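Local atomic coordinates of quinonprotein alcohol dehydrogenase-like protein (PDB entry 4R5O), a protein that is of unknown function but binds calcium and joins an immunoglobulin-like beta-sandwich domain to a seven-bladed beta-propeller. Residues N233-S238 and V248-V253. Residues are numbered along the deposited sequence; the frame is centred on the assembly and turned at random.
Sequences NGKVLS and VKYYDV. With CA (calcium ion), chain K.
K235 faces D252 across a beta hairpin, strands 235-239 and 246-252, in one blade of the beta-propeller; the two form a non-hydrogen-bonded pair at its calcium-bearing end, and K235 NZ makes a salt bridge with D252 OD1 (3.0 Å). NZ meets OD1 on the anti side of the carboxylate, 21° out of its plane. D252 OD1 also binds the calcium ion at 2.5 Å, so lysine and metal share it; waters complete the modelled shell, one of them also donating to OD2. With CG anti to the carbonyl carbon and a bend at chi2 (-63°), the lysine chain lies against the Y250 ring, K235 CD 3.7 Å from Y250 CD1. Were K235 an alanine, D252 OD1 would probably lose its ammonium partner and Y250 CD1 its aliphatic neighbour. On the same sheet face, L237 sets CD2 against Y250 CB (3.7 Å). Hydrogen-bonded pairs V236–Y251 and S238–K249 zip the backbones together, and at the end of the ladder V253 N donates to G234 O (2.9 Å). V236 CG2 packs on V253 CG2 at 3.7 Å. On the face carrying S238 and Y251, the serine hydroxyl lies in the plane of the tyrosine ring, at its edge, 3.9 Å from S238 OG to Y251 CE1, and one water links S238 OG (2.9 Å) to Y251 OH. The positive phi of G234 suits glycine at the turn into strand 235-239, whose other neighbour is strand 228-232; from there I231 touches both V236 and V253. F307 meets the Y250 ring edge-to-face. D252 is the N-cap of helix 253-258: OD1 holds the ion, while OD2 caps the helix by accepting from E255 N.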
loop_
_atom_site.group_PDB
_atom_site.type_symbol
_atom_site.label_atom_id
_atom_site.label_comp_id
_atom_site.label_asym_id
_atom_site.label_seq_id
_atom_site.Cartn_x
_atom_site.Cartn_y
_atom_site.Cartn_z
ATOM N N ASN A 233 22.393 9.417 -6.765
ATOM C CA ASN A 233 23.324 10.346 -7.410
ATOM C C ASN A 233 22.971 10.599 -8.879
ATOM O O ASN A 233 23.814 10.381 -9.769
ATOM C CB ASN A 233 24.765 9.842 -7.323
ATOM C CG ASN A 233 25.481 10.343 -6.110
ATOM O OD1 ASN A 233 25.257 9.881 -4.977
ATOM N ND2 ASN A 233 26.327 11.344 -6.333
ATOM N N GLY A 234 21.736 11.055 -9.102
ATOM C CA GLY A 234 21.237 11.408 -10.421
ATOM C C GLY A 234 20.997 10.254 -11.366
ATOM O O GLY A 234 20.696 10.488 -12.544
ATOM N N LYS A 235 21.076 9.006 -10.848
ATOM C CA LYS A 235 20.879 7.795 -11.645
ATOM C C LYS A 235 19.753 6.925 -11.119
ATOM O O LYS A 235 19.440 6.955 -9.933
ATOM C CB LYS A 235 22.167 6.928 -11.694
ATOM C CG LYS A 235 23.459 7.623 -12.166
ATOM C CD LYS A 235 23.403 8.132 -13.588
ATOM C CE LYS A 235 24.678 8.870 -13.933
ATOM N NZ LYS A 235 24.703 9.312 -15.358
ATOM N N VAL A 236 19.188 6.103 -12.007
ATOM C CA VAL A 236 18.225 5.063 -11.672
ATOM C C VAL A 236 18.954 3.722 -11.700
ATOM O O VAL A 236 19.350 3.274 -12.774
ATOM C CB VAL A 236 16.980 5.045 -12.595
ATOM C CG1 VAL A 236 16.020 3.921 -12.194
ATOM C CG2 VAL A 236 16.271 6.394 -12.609
ATOM N N LEU A 237 19.156 3.095 -10.540
ATOM C CA LEU A 237 19.760 1.753 -10.453
ATOM C C LEU A 237 18.674 0.730 -10.643
ATOM O O LEU A 237 17.629 0.894 -10.036
ATOM C CB LEU A 237 20.478 1.564 -9.108
ATOM C CG LEU A 237 21.696 2.432 -8.905
ATOM C CD1 LEU A 237 22.099 2.500 -7.442
ATOM C CD2 LEU A 237 22.841 1.929 -9.750
ATOM N N SER A 238 18.862 -0.290 -11.496
ATOM C CA SER A 238 17.793 -1.268 -11.688
ATOM C C SER A 238 18.269 -2.746 -11.557
ATOM O O SER A 238 19.406 -3.102 -11.885
ATOM C CB SER A 238 17.141 -1.091 -13.054
ATOM O OG SER A 238 18.029 -1.445 -14.099
ATOM N N VAL A 248 23.469 -5.341 -12.686
ATOM C CA VAL A 248 22.759 -4.123 -12.286
ATOM C C VAL A 248 23.020 -3.110 -13.386
ATOM O O VAL A 248 24.155 -2.993 -13.853
ATOM C CB VAL A 248 23.140 -3.594 -10.864
ATOM C CG1 VAL A 248 22.630 -2.177 -10.622
ATOM C CG2 VAL A 248 22.642 -4.519 -9.772
ATOM N N LYS A 249 21.967 -2.435 -13.842
ATOM C CA LYS A 249 22.081 -1.417 -14.883
ATOM C C LYS A 249 21.575 -0.098 -14.373
ATOM O O LYS A 249 20.665 -0.067 -13.551
ATOM C CB LYS A 249 21.313 -1.845 -16.123
ATOM C CG LYS A 249 21.917 -3.103 -16.737
ATOM C CD LYS A 249 21.148 -3.607 -17.919
ATOM C CE LYS A 249 21.531 -5.021 -18.218
ATOM N NZ LYS A 249 21.023 -5.930 -17.159
ATOM N N TYR A 250 22.189 0.998 -14.798
ATOM C CA TYR A 250 21.676 2.292 -14.375
ATOM C C TYR A 250 21.476 3.189 -15.615
ATOM O O TYR A 250 22.092 2.986 -16.667
ATOM C CB TYR A 250 22.543 2.982 -13.303
ATOM C CG TYR A 250 23.946 3.367 -13.708
ATOM C CD1 TYR A 250 24.208 4.601 -14.298
ATOM C CD2 TYR A 250 25.027 2.559 -13.385
ATOM C CE1 TYR A 250 25.505 4.991 -14.616
ATOM C CE2 TYR A 250 26.330 2.935 -13.698
ATOM C CZ TYR A 250 26.566 4.159 -14.303
ATOM O OH TYR A 250 27.850 4.537 -14.639
ATOM N N TYR A 251 20.538 4.124 -15.470
ATOM C CA TYR A 251 20.105 5.124 -16.442
ATOM C C TYR A 251 20.262 6.502 -15.805
ATOM O O TYR A 251 20.364 6.603 -14.582
ATOM C CB TYR A 251 18.640 4.840 -16.877
ATOM C CG TYR A 251 18.408 3.452 -17.446
ATOM C CD1 TYR A 251 18.290 2.345 -16.607
ATOM C CD2 TYR A 251 18.235 3.253 -18.818
ATOM C CE1 TYR A 251 18.125 1.060 -17.123
ATOM C CE2 TYR A 251 18.013 1.976 -19.343
ATOM C CZ TYR A 251 17.957 0.881 -18.488
ATOM O OH TYR A 251 17.759 -0.397 -18.967
ATOM N N ASP A 252 20.307 7.552 -16.613
ATOM C CA ASP A 252 20.430 8.910 -16.094
ATOM C C ASP A 252 19.028 9.477 -15.885
ATOM O O ASP A 252 18.217 9.407 -16.810
ATOM C CB ASP A 252 21.267 9.766 -17.055
ATOM C CG ASP A 252 21.550 11.149 -16.553
ATOM O OD1 ASP A 252 22.456 11.295 -15.704
ATOM O OD2 ASP A 252 20.895 12.099 -17.036
ATOM N N VAL A 253 18.735 10.011 -14.676
ATOM C CA VAL A 253 17.412 10.555 -14.330
ATOM C C VAL A 253 17.048 11.692 -15.309
ATOM O O VAL A 253 15.950 11.683 -15.846
ATOM C CB VAL A 253 17.361 11.026 -12.843
ATOM C CG1 VAL A 253 16.132 11.881 -12.532
ATOM C CG2 VAL A 253 17.437 9.832 -11.887
HETATM CA CA CA K . 23.123 13.269 -14.332
HETATM O O HOH W 1 24.657 12.104 -12.227
HETATM O O HOH W 2 20.846 13.943 -12.875
HETATM O O HOH W 3 17.492 -2.525 -16.710
HETATM O O HOH W 4 22.150 14.275 -16.158
HETATM O O HOH W 5 24.646 13.071 -16.387
#